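PDB 4AW7: beta-porphyranase A from Bacteroides plebeius, which hydrolyses the sulfated red-algal polysaccharide porphyran, cleaving the linkages between beta-D-galactose and alpha-L-galactose-6-sulfate and releasing mainly disaccharides. Local coordinates for residues L67-W72 / P143-F148; P74-Y79 / A105-Y110; K187-G192 / N310-I315. All coordinates share one frame; numbering follows the deposited sequence. Where two conformers were deposited one is given.

Overall arrangement
All three contacts lie in the catalytic (beta/alpha)8 barrel and share its parallel sheet. Interactions 1 and 2 are neighbours at the substrate end, with centres about 9 Å apart: strands 66-71 and 104-106 run side by side, Asn-145 N probably bonds to Glu-107 O, and both contacts touch the same sulfated galactose. Along the chain interaction 2 is nested inside the loop closed by interaction 1, and interaction 3 follows both. It joins the starts of strands 189-195 and 311-316, with its centre about 12 Å from that of interaction 1 and 18 Å from that of interaction 2. Two contacts therefore shape the glycan cleft; the third packs across the barrel interior, nearer the strands' N-terminal ends.

Interaction 1 (L67-W72 / P143-F148). With GAL (beta-D-galactopyranose), chain D; GAL (beta-D-galactopyranose), chain B; GLA (alpha-D-galactopyranose), chain C; L6S (6-O-sulfo-alpha-L-galactopyranose), chain E.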
loop_
_atom_site.group_PDB
_atom_site.type_symbol
_atom_site.label_atom_id
_atom_site.label_comp_id
_atom_site.label_asym_id
_atom_site.label_seq_id
_atom_site.Cartn_x
_atom_site.Cartn_y
_atom_site.Cartn_z
ATOM N N LEU A 67 -13.915 2.744 -5.799
ATOM C CA LEU A 67 -13.009 3.337 -6.800
ATOM C C LEU A 67 -11.913 4.098 -6.085
ATOM O O LEU A 67 -12.055 4.440 -4.920
ATOM C CB LEU A 67 -13.807 4.304 -7.689
ATOM C CG LEU A 67 -15.090 3.698 -8.265
ATOM C CD1 LEU A 67 -15.822 4.851 -8.987
ATOM C CD2 LEU A 67 -14.862 2.486 -9.175
ATOM N N GLY A 68 -10.789 4.387 -6.726
ATOM C CA GLY A 68 -10.435 3.997 -8.059
ATOM C C GLY A 68 -9.421 4.973 -8.591
ATOM O O GLY A 68 -8.840 5.706 -7.823
ATOM N N ARG A 69 -9.177 4.958 -9.890
ATOM C CA ARG A 69 -8.119 5.784 -10.488
ATOM C C ARG A 69 -8.435 6.009 -11.954
ATOM O O ARG A 69 -8.956 5.119 -12.613
ATOM C CB ARG A 69 -6.724 5.120 -10.294
ATOM C CG ARG A 69 -5.530 6.006 -10.558
ATOM C CD ARG A 69 -4.407 5.643 -9.666
ATOM N NE ARG A 69 -3.140 6.361 -9.831
ATOM C CZ ARG A 69 -2.089 5.888 -10.507
ATOM N NH1 ARG A 69 -2.198 4.826 -11.291
ATOM N NH2 ARG A 69 -0.932 6.522 -10.391
ATOM N N LYS A 70 -8.106 7.209 -12.438
ATOM C CA LYS A 70 -8.370 7.597 -13.800
ATOM C C LYS A 70 -7.267 8.509 -14.297
ATOM O O LYS A 70 -6.883 9.424 -13.591
ATOM C CB LYS A 70 -9.698 8.381 -13.831
ATOM C CG LYS A 70 -10.061 8.981 -15.109
ATOM C CD LYS A 70 -10.637 7.982 -16.019
ATOM C CE LYS A 70 -11.557 8.640 -17.070
ATOM N NZ LYS A 70 -12.058 7.548 -17.994
ATOM N N PHE A 71 -6.838 8.269 -15.530
ATOM C CA PHE A 71 -5.876 9.137 -16.213
ATOM C C PHE A 71 -6.606 10.254 -16.941
ATOM O O PHE A 71 -6.868 10.191 -18.146
ATOM C CB PHE A 71 -5.018 8.316 -17.152
ATOM C CG PHE A 71 -3.958 7.523 -16.444
ATOM C CD1 PHE A 71 -4.242 6.371 -15.764
ATOM C CD2 PHE A 71 -2.669 8.010 -16.382
ATOM C CE1 PHE A 71 -3.242 5.698 -15.095
ATOM C CE2 PHE A 71 -1.663 7.317 -15.737
ATOM C CZ PHE A 71 -1.951 6.185 -15.087
ATOM N N TRP A 72 -7.018 11.242 -16.186
ATOM C CA TRP A 72 -7.625 12.450 -16.732
ATOM C C TRP A 72 -7.651 13.493 -15.655
ATOM O O TRP A 72 -7.852 13.168 -14.490
ATOM C CB TRP A 72 -9.047 12.183 -17.210
ATOM C CG TRP A 72 -9.471 13.223 -18.250
ATOM C CD1 TRP A 72 -10.267 14.306 -18.063
ATOM C CD2 TRP A 72 -9.066 13.249 -19.629
ATOM N NE1 TRP A 72 -10.415 14.979 -19.257
ATOM C CE2 TRP A 72 -9.670 14.357 -20.223
ATOM C CE3 TRP A 72 -8.256 12.422 -20.412
ATOM C CZ2 TRP A 72 -9.497 14.660 -21.582
ATOM C CZ3 TRP A 72 -8.082 12.711 -21.755
ATOM C CH2 TRP A 72 -8.686 13.829 -22.316
ATOM N N PRO A 143 -0.769 14.495 -9.352
ATOM C CA PRO A 143 -0.516 15.206 -10.608
ATOM C C PRO A 143 0.138 14.484 -11.784
ATOM O O PRO A 143 -0.261 14.698 -12.899
ATOM C CB PRO A 143 0.325 16.377 -10.106
ATOM C CG PRO A 143 -0.311 16.760 -8.820
ATOM C CD PRO A 143 -0.799 15.451 -8.225
ATOM N N LEU A 144 1.210 13.721 -11.546
ATOM C CA LEU A 144 1.894 13.007 -12.621
ATOM C C LEU A 144 2.204 11.579 -12.228
ATOM O O LEU A 144 2.863 11.355 -11.214
ATOM C CB LEU A 144 3.198 13.723 -12.992
ATOM C CG LEU A 144 3.143 15.170 -13.459
ATOM C CD1 LEU A 144 4.545 15.755 -13.541
ATOM C CD2 LEU A 144 2.452 15.240 -14.869
ATOM N N ASN A 145 1.768 10.647 -13.032
ATOM C CA ASN A 145 2.046 9.242 -12.790
ATOM C C ASN A 145 3.478 8.899 -13.169
ATOM O O ASN A 145 3.948 9.293 -14.248
ATOM C CB ASN A 145 1.115 8.408 -13.637
ATOM C CG ASN A 145 1.284 6.925 -13.373
ATOM O OD1 ASN A 145 1.202 6.479 -12.216
ATOM N ND2 ASN A 145 1.521 6.145 -14.431
ATOM N N GLU A 146 4.160 8.133 -12.311
ATOM C CA GLU A 146 5.536 7.652 -12.530
ATOM C C GLU A 146 6.419 8.647 -13.294
ATOM O O GLU A 146 6.985 8.353 -14.344
ATOM C CB GLU A 146 5.510 6.283 -13.161
ATOM C CG GLU A 146 4.713 5.312 -12.287
ATOM C CD GLU A 146 4.836 3.904 -12.721
ATOM O OE1 GLU A 146 5.340 3.641 -13.824
ATOM O OE2 GLU A 146 4.391 3.029 -11.940
ATOM N N PRO A 147 6.585 9.835 -12.697
ATOM C CA PRO A 147 7.199 10.895 -13.484
ATOM C C PRO A 147 8.685 10.726 -13.727
ATOM O O PRO A 147 9.149 11.013 -14.829
ATOM C CB PRO A 147 6.939 12.161 -12.637
ATOM C CG PRO A 147 6.771 11.651 -11.212
ATOM C CD PRO A 147 6.088 10.325 -11.398
ATOM N N PHE A 148 9.427 10.344 -12.691
ATOM C CA PHE A 148 10.878 10.412 -12.785
ATOM C C PHE A 148 11.452 9.384 -13.760
ATOM O O PHE A 148 12.478 9.647 -14.397
ATOM C CB PHE A 148 11.517 10.203 -11.412
ATOM C CG PHE A 148 11.165 11.219 -10.343
ATOM C CD1 PHE A 148 10.745 12.501 -10.668
ATOM C CD2 PHE A 148 11.243 10.893 -9.017
ATOM C CE1 PHE A 148 10.476 13.409 -9.705
ATOM C CE2 PHE A 148 10.949 11.782 -8.032
ATOM C CZ PHE A 148 10.566 13.059 -8.358
HETATM C C1 GAL D . 2.991 1.379 -13.537
HETATM C C2 GAL D . 2.081 2.133 -14.526
HETATM C C3 GAL D . 0.958 1.242 -15.027
HETATM C C4 GAL D . 1.453 -0.124 -15.431
HETATM C C5 GAL D . 2.239 -0.748 -14.266
HETATM C C6 GAL D . 2.492 -2.274 -14.551
HETATM O O1 GAL D . 4.082 2.303 -13.143
HETATM O O2 GAL D . 1.580 3.358 -13.901
HETATM O O3 GAL D . 0.365 1.759 -16.188
HETATM O O4 GAL D . 2.284 -0.019 -16.603
HETATM O O5 GAL D . 3.430 0.144 -14.071
HETATM O O6 GAL D . 1.359 -3.051 -13.961
HETATM C C1 GAL B . -11.033 9.974 -22.250
HETATM C C2 GAL B . -11.528 10.439 -23.610
HETATM C C3 GAL B . -11.684 11.947 -23.579
HETATM C C4 GAL B . -12.562 12.353 -22.391
HETATM C C5 GAL B . -12.022 11.752 -21.083
HETATM C C6 GAL B . -12.886 12.063 -19.863
HETATM O O2 GAL B . -10.562 10.084 -24.565
HETATM O O3 GAL B . -12.257 12.359 -24.806
HETATM O O4 GAL B . -13.889 11.920 -22.623
HETATM O O5 GAL B . -11.894 10.333 -21.196
HETATM O O6 GAL B . -12.300 11.555 -18.687
HETATM C C1 GLA C . 2.991 1.379 -13.537
HETATM C C2 GLA C . 2.081 2.133 -14.526
HETATM C C3 GLA C . 0.958 1.242 -15.027
HETATM C C4 GLA C . 1.453 -0.124 -15.431
HETATM C C5 GLA C . 2.239 -0.748 -14.266
HETATM C C6 GLA C . 2.492 -2.274 -14.551
HETATM O O1 GLA C . 2.529 1.250 -12.261
HETATM O O2 GLA C . 1.580 3.358 -13.901
HETATM O O3 GLA C . 0.365 1.759 -16.188
HETATM O O4 GLA C . 2.284 -0.019 -16.603
HETATM O O5 GLA C . 3.430 0.144 -14.071
HETATM O O6 GLA C . 1.359 -3.051 -13.961
HETATM O O1S L6S E . -13.637 18.111 -21.884
HETATM O O2S L6S E . -11.275 17.495 -22.059
HETATM O O3S L6S E . -12.694 16.475 -20.309
HETATM C C1 L6S E . -11.599 13.470 -25.431
HETATM C C2 L6S E . -12.074 13.572 -26.901
HETATM C C3 L6S E . -13.577 13.843 -26.967
HETATM C C4 L6S E . -13.900 15.110 -26.143
HETATM C C5 L6S E . -13.402 14.929 -24.687
HETATM C C6 L6S E . -13.602 16.181 -23.869
HETATM O O2 L6S E . -11.812 12.352 -27.614
HETATM O O3 L6S E . -13.987 14.046 -28.317
HETATM O O4 L6S E . -13.264 16.259 -26.765
HETATM O O5 L6S E . -11.955 14.595 -24.624
HETATM O O6 L6S E . -13.124 15.930 -22.553
HETATM S S1 L6S E . -12.645 17.011 -21.703
#
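Asn-145 meets two side chains of strand 66-71 with different parts of its amide. Its OD1 accepts a hydrogen bond from Arg-69 NH2 at 2.8 Å; NH2 lies 42° above the carbonyl plane, and the guanidinium and amide planes are steeply inclined. Phe-71 meets it with the far end of its ring, CZ 3.5 Å from Asn-145 ND2, which lies at the ring edge, and the two planes are almost perpendicular (88°). With CG trans to the backbone N, the amide extends toward strand 66-71, OD1 to Arg-69 and ND2 to the sugar. There it gives a nearly straight bond (2.8 Å, 170°) to O2 of the galactose, modelled as both anomers on one site. An asparagine just before the acid/base glutamate, holding the 2-hydroxyl at the cleavage subsite, is a hallmark of clan GH-A glycosidases, and Glu-146 is the probable proton donor.

Along the cleft, Trp-72 lays one ring face under another galactose, whose C5 is 3.6 Å from CD2, and its NE1 donates to O3S of the neighbouring 6-sulfogalactose at 2.9 Å. In the second shell, Arg-69 is held by salt bridges to Glu-142 and Glu-272, the probable nucleophile, and Phe-71 stacks on His-108. Strand 104-106 runs next to strand 66-71, with Thr-106 touching Arg-69, Phe-71 and Asn-145; helix 160-179 packs against Pro-143 and Pro-147 on the outside of the barrel.

Interaction 2 (P74-Y79 / A105-Y110); sequences PYSYAY and ATEHPY. With L6S (6-O-sulfo-alpha-L-galactopyranose), chain E; GAL (beta-D-galactopyranose), chain F; L6S (6-O-sulfo-alpha-L-galactopyranose), chain G.
The first turn of helix 74-82 faces the chain leaving strand 104-106, with Ser-76 CA 7.2 Å from Glu-107 CA. In the (beta/alpha)8 barrel this joins the helix that follows the second strand to the loop at the C-terminal end of the third. Glu-107 does the joining. Its chain bends at CB-CG (chi2 -87°) and brings the carboxylate against the start of the helix, where the first N-H groups have no carbonyl one turn earlier to bond to. OE2 accepts two of them from the same face of its plane: Tyr-75 N comes almost head-on at 2.8 Å, though with a bent N-H angle of 134°, while Ser-76 N arrives on the syn side at 2.9 Å, 34° out of the plane. The carboxylate is buried, and this N-terminal end of the helix would probably favour its negative charge. Tyr-75 CB packs beside OE2 at 3.5 Å, its hydroxyl going on to the carbonyl of Ala-123 in helix 120-132.

Both segments also reach the glycan. His-108 NE2 shares a hydrogen bond of 2.9 Å with O4 of a galactose, and the edge of Tyr-77 approaches a sulfate, CD2 to O3S 3.4 Å. Ser-76 OG, which also bonds to Gly-73 N, completes the grip on Glu-107: it donates to OE1 on the syn lone pair, with OG and OE1 only 2.6 Å apart.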
loop_
_atom_site.group_PDB
_atom_site.type_symbol
_atom_site.label_atom_id
_atom_site.label_comp_id
_atom_site.label_asym_id
_atom_site.label_seq_id
_atom_site.Cartn_x
_atom_site.Cartn_y
_atom_site.Cartn_z
ATOM N N PRO A 74 -6.736 18.121 -14.973
ATOM C CA PRO A 74 -6.716 19.487 -15.540
ATOM C C PRO A 74 -5.880 19.610 -16.793
ATOM O O PRO A 74 -6.167 20.484 -17.638
ATOM C CB PRO A 74 -6.102 20.336 -14.413
ATOM C CG PRO A 74 -6.254 19.502 -13.160
ATOM C CD PRO A 74 -6.240 18.085 -13.593
ATOM N N TYR A 75 -4.826 18.802 -16.899
ATOM C CA TYR A 75 -3.830 18.986 -17.962
ATOM C C TYR A 75 -4.259 18.282 -19.235
ATOM O O TYR A 75 -4.111 18.837 -20.343
ATOM C CB TYR A 75 -2.411 18.627 -17.449
ATOM C CG TYR A 75 -2.116 19.425 -16.236
ATOM C CD1 TYR A 75 -1.844 20.798 -16.340
ATOM C CD2 TYR A 75 -2.210 18.890 -14.966
ATOM C CE1 TYR A 75 -1.693 21.577 -15.228
ATOM C CE2 TYR A 75 -2.046 19.667 -13.844
ATOM C CZ TYR A 75 -1.815 21.037 -13.972
ATOM O OH TYR A 75 -1.665 21.796 -12.794
ATOM N N SER A 76 -4.890 17.117 -19.101
ATOM C CA SER A 76 -5.491 16.439 -20.244
ATOM C C SER A 76 -6.727 17.268 -20.708
ATOM O O SER A 76 -6.900 17.518 -21.911
ATOM C CB SER A 76 -5.751 14.929 -19.940
ATOM O OG SER A 76 -6.239 14.726 -18.639
ATOM N N TYR A 77 -7.522 17.784 -19.771
ATOM C CA TYR A 77 -8.658 18.641 -20.149
ATOM C C TYR A 77 -8.182 19.895 -20.901
ATOM O O TYR A 77 -8.710 20.253 -21.951
ATOM C CB TYR A 77 -9.413 19.043 -18.888
ATOM C CG TYR A 77 -10.542 20.038 -19.127
ATOM C CD1 TYR A 77 -10.277 21.406 -19.165
ATOM C CD2 TYR A 77 -11.871 19.626 -19.295
ATOM C CE1 TYR A 77 -11.277 22.335 -19.389
ATOM C CE2 TYR A 77 -12.890 20.557 -19.523
ATOM C CZ TYR A 77 -12.579 21.912 -19.563
ATOM O OH TYR A 77 -13.559 22.869 -19.766
ATOM N N ALA A 78 -7.163 20.565 -20.365
ATOM C CA ALA A 78 -6.674 21.814 -20.964
ATOM C C ALA A 78 -6.070 21.572 -22.326
ATOM O O ALA A 78 -6.341 22.340 -23.261
ATOM C CB ALA A 78 -5.685 22.551 -20.068
ATOM N N TYR A 79 -5.240 20.549 -22.465
ATOM C CA TYR A 79 -4.592 20.273 -23.753
ATOM C C TYR A 79 -5.634 19.968 -24.816
ATOM O O TYR A 79 -5.511 20.387 -25.966
ATOM C CB TYR A 79 -3.526 19.174 -23.636
ATOM C CG TYR A 79 -2.791 19.000 -24.934
ATOM C CD1 TYR A 79 -1.625 19.738 -25.211
ATOM C CD2 TYR A 79 -3.237 18.099 -25.888
ATOM C CE1 TYR A 79 -0.974 19.597 -26.447
ATOM C CE2 TYR A 79 -2.584 17.960 -27.095
ATOM C CZ TYR A 79 -1.460 18.700 -27.368
ATOM O OH TYR A 79 -0.852 18.550 -28.596
ATOM N N ALA A 105 -7.444 11.003 -9.365
ATOM C CA ALA A 105 -7.156 11.524 -10.691
ATOM C C ALA A 105 -5.643 11.628 -10.830
ATOM O O ALA A 105 -4.988 12.191 -9.940
ATOM C CB ALA A 105 -7.810 12.904 -10.878
ATOM N N THR A 106 -5.096 11.115 -11.925
ATOM C CA THR A 106 -3.695 11.228 -12.251
ATOM C C THR A 106 -3.534 11.589 -13.714
ATOM O O THR A 106 -4.502 11.516 -14.477
ATOM C CB THR A 106 -2.926 9.958 -11.838
ATOM O OG1 THR A 106 -1.505 10.217 -11.862
ATOM C CG2 THR A 106 -3.252 8.779 -12.707
ATOM N N GLU A 107 -2.341 12.024 -14.099
ATOM C CA GLU A 107 -2.052 12.358 -15.478
ATOM C C GLU A 107 -0.827 11.606 -15.962
ATOM O O GLU A 107 0.146 11.437 -15.225
ATOM C CB GLU A 107 -1.784 13.844 -15.630
ATOM C CG GLU A 107 -2.970 14.724 -15.278
ATOM C CD GLU A 107 -3.935 14.993 -16.419
ATOM O OE1 GLU A 107 -4.091 14.133 -17.323
ATOM O OE2 GLU A 107 -4.552 16.085 -16.388
ATOM N N HIS A 108 -0.823 11.211 -17.234
ATOM C CA HIS A 108 0.390 10.699 -17.847
ATOM C C HIS A 108 1.434 11.813 -17.875
ATOM O O HIS A 108 1.099 12.971 -18.152
ATOM C CB HIS A 108 0.161 10.249 -19.272
ATOM C CG HIS A 108 -0.756 9.083 -19.431
ATOM N ND1 HIS A 108 -0.416 7.809 -19.028
ATOM C CD2 HIS A 108 -1.987 8.993 -19.984
ATOM C CE1 HIS A 108 -1.417 6.994 -19.321
ATOM N NE2 HIS A 108 -2.378 7.687 -19.910
ATOM N N PRO A 109 2.713 11.479 -17.689
ATOM C CA PRO A 109 3.796 12.467 -17.727
ATOM C C PRO A 109 4.251 12.707 -19.178
ATOM O O PRO A 109 5.401 12.381 -19.543
ATOM C CB PRO A 109 4.874 11.787 -16.877
ATOM C CG PRO A 109 4.704 10.363 -17.133
ATOM C CD PRO A 109 3.208 10.166 -17.225
ATOM N N TYR A 110 3.298 13.154 -19.981
ATOM C CA TYR A 110 3.421 13.401 -21.422
ATOM C C TYR A 110 3.921 14.820 -21.656
ATOM O O TYR A 110 3.617 15.704 -20.858
ATOM C CB TYR A 110 2.028 13.289 -22.118
ATOM C CG TYR A 110 1.385 11.916 -22.293
ATOM C CD1 TYR A 110 2.124 10.740 -22.204
ATOM C CD2 TYR A 110 0.013 11.821 -22.587
ATOM C CE1 TYR A 110 1.497 9.477 -22.370
ATOM C CE2 TYR A 110 -0.594 10.585 -22.773
ATOM C CZ TYR A 110 0.164 9.426 -22.671
ATOM O OH TYR A 110 -0.435 8.194 -22.828
HETATM O O1S L6S E . -13.637 18.111 -21.884
HETATM O O2S L6S E . -11.275 17.495 -22.059
HETATM O O3S L6S E . -12.694 16.475 -20.309
HETATM C C1 L6S E . -11.599 13.470 -25.431
HETATM C C2 L6S E . -12.074 13.572 -26.901
HETATM C C3 L6S E . -13.577 13.843 -26.967
HETATM C C4 L6S E . -13.900 15.110 -26.143
HETATM C C5 L6S E . -13.402 14.929 -24.687
HETATM C C6 L6S E . -13.602 16.181 -23.869
HETATM O O2 L6S E . -11.812 12.352 -27.614
HETATM O O3 L6S E . -13.987 14.046 -28.317
HETATM O O4 L6S E . -13.264 16.259 -26.765
HETATM O O5 L6S E . -11.955 14.595 -24.624
HETATM O O6 L6S E . -13.124 15.930 -22.553
HETATM S S1 L6S E . -12.645 17.011 -21.703
HETATM C C1 GAL F . -4.126 3.718 -19.388
HETATM C C2 GAL F . -5.218 4.702 -19.019
HETATM C C3 GAL F . -6.090 4.878 -20.262
HETATM C C4 GAL F . -5.258 5.397 -21.444
HETATM C C5 GAL F . -4.096 4.427 -21.620
HETATM C C6 GAL F . -3.176 4.856 -22.740
HETATM O O2 GAL F . -5.980 4.276 -17.887
HETATM O O3 GAL F . -7.105 5.789 -19.900
HETATM O O4 GAL F . -4.759 6.716 -21.182
HETATM O O5 GAL F . -3.349 4.317 -20.403
HETATM O O6 GAL F . -2.119 3.936 -22.845
HETATM O O1S L6S G . -6.568 0.968 -15.681
HETATM O O2S L6S G . -6.519 -0.686 -17.498
HETATM O O3S L6S G . -6.668 1.720 -17.969
HETATM C C1 L6S G . -0.605 2.988 -16.070
HETATM C C2 L6S G . -0.464 3.709 -17.392
HETATM C C3 L6S G . -0.968 2.801 -18.525
HETATM C C4 L6S G . -2.470 2.420 -18.235
HETATM C C5 L6S G . -2.539 1.770 -16.848
HETATM C C6 L6S G . -4.010 1.708 -16.380
HETATM O O2 L6S G . 0.891 4.151 -17.610
HETATM O O3 L6S G . -0.851 3.431 -19.809
HETATM O O4 L6S G . -3.249 3.626 -18.279
HETATM O O5 L6S G . -1.910 2.531 -15.810
HETATM O O6 L6S G . -4.672 0.696 -17.123
HETATM S S1 L6S G . -6.200 0.655 -17.038
#

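Interaction 3 (K187-G192 / N310-I315)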
loop_
_atom_site.group_PDB
_atom_site.type_symbol
_atom_site.label_atom_id
_atom_site.label_comp_id
_atom_site.label_asym_id
_atom_site.label_seq_id
_atom_site.Cartn_x
_atom_site.Cartn_y
_atom_site.Cartn_z
ATOM N N LYS A 187 -11.285 19.438 0.939
ATOM C CA LYS A 187 -12.072 18.540 0.094
ATOM C C LYS A 187 -11.227 17.648 -0.805
ATOM O O LYS A 187 -11.487 16.455 -0.935
ATOM C CB LYS A 187 -13.052 19.317 -0.795
ATOM C CG LYS A 187 -14.224 19.762 -0.035
ATOM C CD LYS A 187 -15.270 20.325 -0.902
ATOM C CE LYS A 187 -16.463 20.604 -0.013
ATOM N NZ LYS A 187 -17.476 21.227 -0.787
ATOM N N MET A 188 -10.211 18.228 -1.414
ATOM C CA MET A 188 -9.284 17.480 -2.270
ATOM C C MET A 188 -7.989 17.299 -1.567
ATOM O O MET A 188 -7.462 18.229 -0.990
ATOM C CB MET A 188 -8.979 18.263 -3.546
ATOM C CG MET A 188 -10.169 18.456 -4.394
ATOM S SD MET A 188 -9.769 19.193 -5.985
ATOM C CE MET A 188 -8.591 17.966 -6.565
ATOM N N LYS A 189 -7.445 16.112 -1.653
ATOM C CA LYS A 189 -6.129 15.802 -1.113
ATOM C C LYS A 189 -5.157 15.620 -2.258
ATOM O O LYS A 189 -5.454 14.941 -3.222
ATOM C CB LYS A 189 -6.171 14.528 -0.303
ATOM C CG LYS A 189 -7.111 14.536 0.863
ATOM C CD LYS A 189 -6.821 15.509 1.918
ATOM C CE LYS A 189 -8.088 15.748 2.795
ATOM N NZ LYS A 189 -8.753 14.483 3.142
ATOM N N VAL A 190 -3.993 16.261 -2.135
ATOM C CA VAL A 190 -2.964 16.185 -3.153
ATOM C C VAL A 190 -1.878 15.214 -2.696
ATOM O O VAL A 190 -1.400 15.318 -1.586
ATOM C CB VAL A 190 -2.398 17.590 -3.504
ATOM C CG1 VAL A 190 -1.406 17.459 -4.633
ATOM C CG2 VAL A 190 -3.525 18.552 -3.869
ATOM N N ILE A 191 -1.557 14.240 -3.543
ATOM C CA ILE A 191 -0.615 13.179 -3.209
ATOM C C ILE A 191 0.444 13.077 -4.291
ATOM O O ILE A 191 0.170 13.391 -5.459
ATOM C CB ILE A 191 -1.347 11.845 -2.966
ATOM C CG1 ILE A 191 -2.172 11.442 -4.183
ATOM C CG2 ILE A 191 -2.208 11.918 -1.711
ATOM C CD1 ILE A 191 -2.719 9.998 -4.164
ATOM N N GLY A 192 1.625 12.616 -3.927
ATOM C CA GLY A 192 2.669 12.390 -4.921
ATOM C C GLY A 192 3.782 11.562 -4.365
ATOM O O GLY A 192 3.869 11.360 -3.154
ATOM N N ASN A 310 -2.614 5.353 8.841
ATOM C CA ASN A 310 -1.767 6.238 8.041
ATOM C C ASN A 310 -1.884 5.988 6.539
ATOM O O ASN A 310 -0.922 6.185 5.796
ATOM C CB ASN A 310 -0.303 6.153 8.470
ATOM C CG ASN A 310 0.480 7.380 8.026
ATOM O OD1 ASN A 310 -0.022 8.503 8.095
ATOM N ND2 ASN A 310 1.703 7.165 7.465
ATOM N N LEU A 311 -3.067 5.585 6.090
ATOM C CA LEU A 311 -3.288 5.207 4.687
ATOM C C LEU A 311 -4.537 5.911 4.188
ATOM O O LEU A 311 -5.635 5.678 4.676
ATOM C CB LEU A 311 -3.437 3.698 4.564
ATOM C CG LEU A 311 -3.635 3.177 3.116
ATOM C CD1 LEU A 311 -2.351 3.262 2.283
ATOM C CD2 LEU A 311 -4.147 1.734 3.166
ATOM N N PHE A 312 -4.378 6.765 3.175
ATOM C CA PHE A 312 -5.550 7.333 2.540
ATOM C C PHE A 312 -6.383 6.314 1.751
ATOM O O PHE A 312 -7.624 6.262 1.842
ATOM C CB PHE A 312 -5.173 8.442 1.536
ATOM C CG PHE A 312 -4.818 9.786 2.126
ATOM C CD1 PHE A 312 -5.497 10.349 3.163
ATOM C CD2 PHE A 312 -3.815 10.543 1.542
ATOM C CE1 PHE A 312 -5.191 11.622 3.632
ATOM C CE2 PHE A 312 -3.503 11.812 2.002
ATOM C CZ PHE A 312 -4.194 12.347 3.031
ATOM N N ILE A 313 -5.686 5.525 0.950
ATOM C CA ILE A 313 -6.307 4.640 -0.030
ATOM C C ILE A 313 -5.224 3.731 -0.590
ATOM O O ILE A 313 -4.066 4.140 -0.667
ATOM C CB ILE A 313 -7.026 5.446 -1.140
ATOM C CG1 ILE A 313 -7.953 4.569 -1.987
ATOM C CG2 ILE A 313 -6.032 6.235 -1.994
ATOM C CD1 ILE A 313 -8.967 5.343 -2.868
ATOM N N SER A 314 -5.633 2.573 -1.075
ATOM C CA SER A 314 -4.801 1.667 -1.845
ATOM C C SER A 314 -5.658 1.102 -2.968
ATOM O O SER A 314 -6.879 0.950 -2.814
ATOM C CB SER A 314 -4.142 0.578 -1.012
ATOM O OG SER A 314 -5.058 -0.359 -0.486
ATOM N N ILE A 315 -5.034 0.793 -4.090
ATOM C CA ILE A 315 -5.736 0.371 -5.307
ATOM C C ILE A 315 -5.067 -0.859 -5.902
ATOM O O ILE A 315 -3.994 -0.779 -6.497
ATOM C CB ILE A 315 -5.719 1.474 -6.389
ATOM C CG1 ILE A 315 -6.176 2.864 -5.882
ATOM C CG2 ILE A 315 -6.549 1.028 -7.627
ATOM C CD1 ILE A 315 -7.611 3.010 -5.560
#
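Phe-312 reaches from the start of strand 311-316 to Ile-191 and Lys-189 on strand 189-195, spanning the interior of the (beta/alpha)8 barrel. These are the fifth and eighth strands, and they do not pair with each other: the closest CA atoms, those of Lys-189 and Phe-312, are 9.2 Å apart, and no hydrogen bond crosses. Side chains alone bridge the gap, near the N-terminal ends of the strands and away from the sugar; the side chain of Ile-191 is about 13 Å from a bound galactose.

Phe-312 contributes about half of the buried surface. The chain turns a corner here, its backbone taking helix-like angles between extended neighbours, and CB points toward the other strand. With CG opposite the carbonyl carbon (chi1 -78°), the ring projects toward strand 189-195, where both partners meet it obliquely, and it also meets the ring of Phe-140 on strand 136-142. Its backbone carbonyl accepts a hydrogen bond from Arg-102.

Lys-189 takes part through the aliphatic root of its side chain. Two successive bends (chi1 -59°, chi2 -63°) fold the chain past the ring, and CG lies 4.2 Å from Phe-312 CZ. This contact is looser than the one to Ile-191.

Strand alternation turns Lys-189 and Ile-191 toward Phe-312 and Val-190 between them away. Buried Ile-191 also packs on Ala-269 of strand 268-276 and on Glu-142, one of the salt-bridge partners of Arg-69, so the apolar contact borders the polar network of interaction 1. Ile-191 offers its shorter branch to the ring: the methyl CG2 stands 3.9 Å from both CD2 and CE2 of Phe-312.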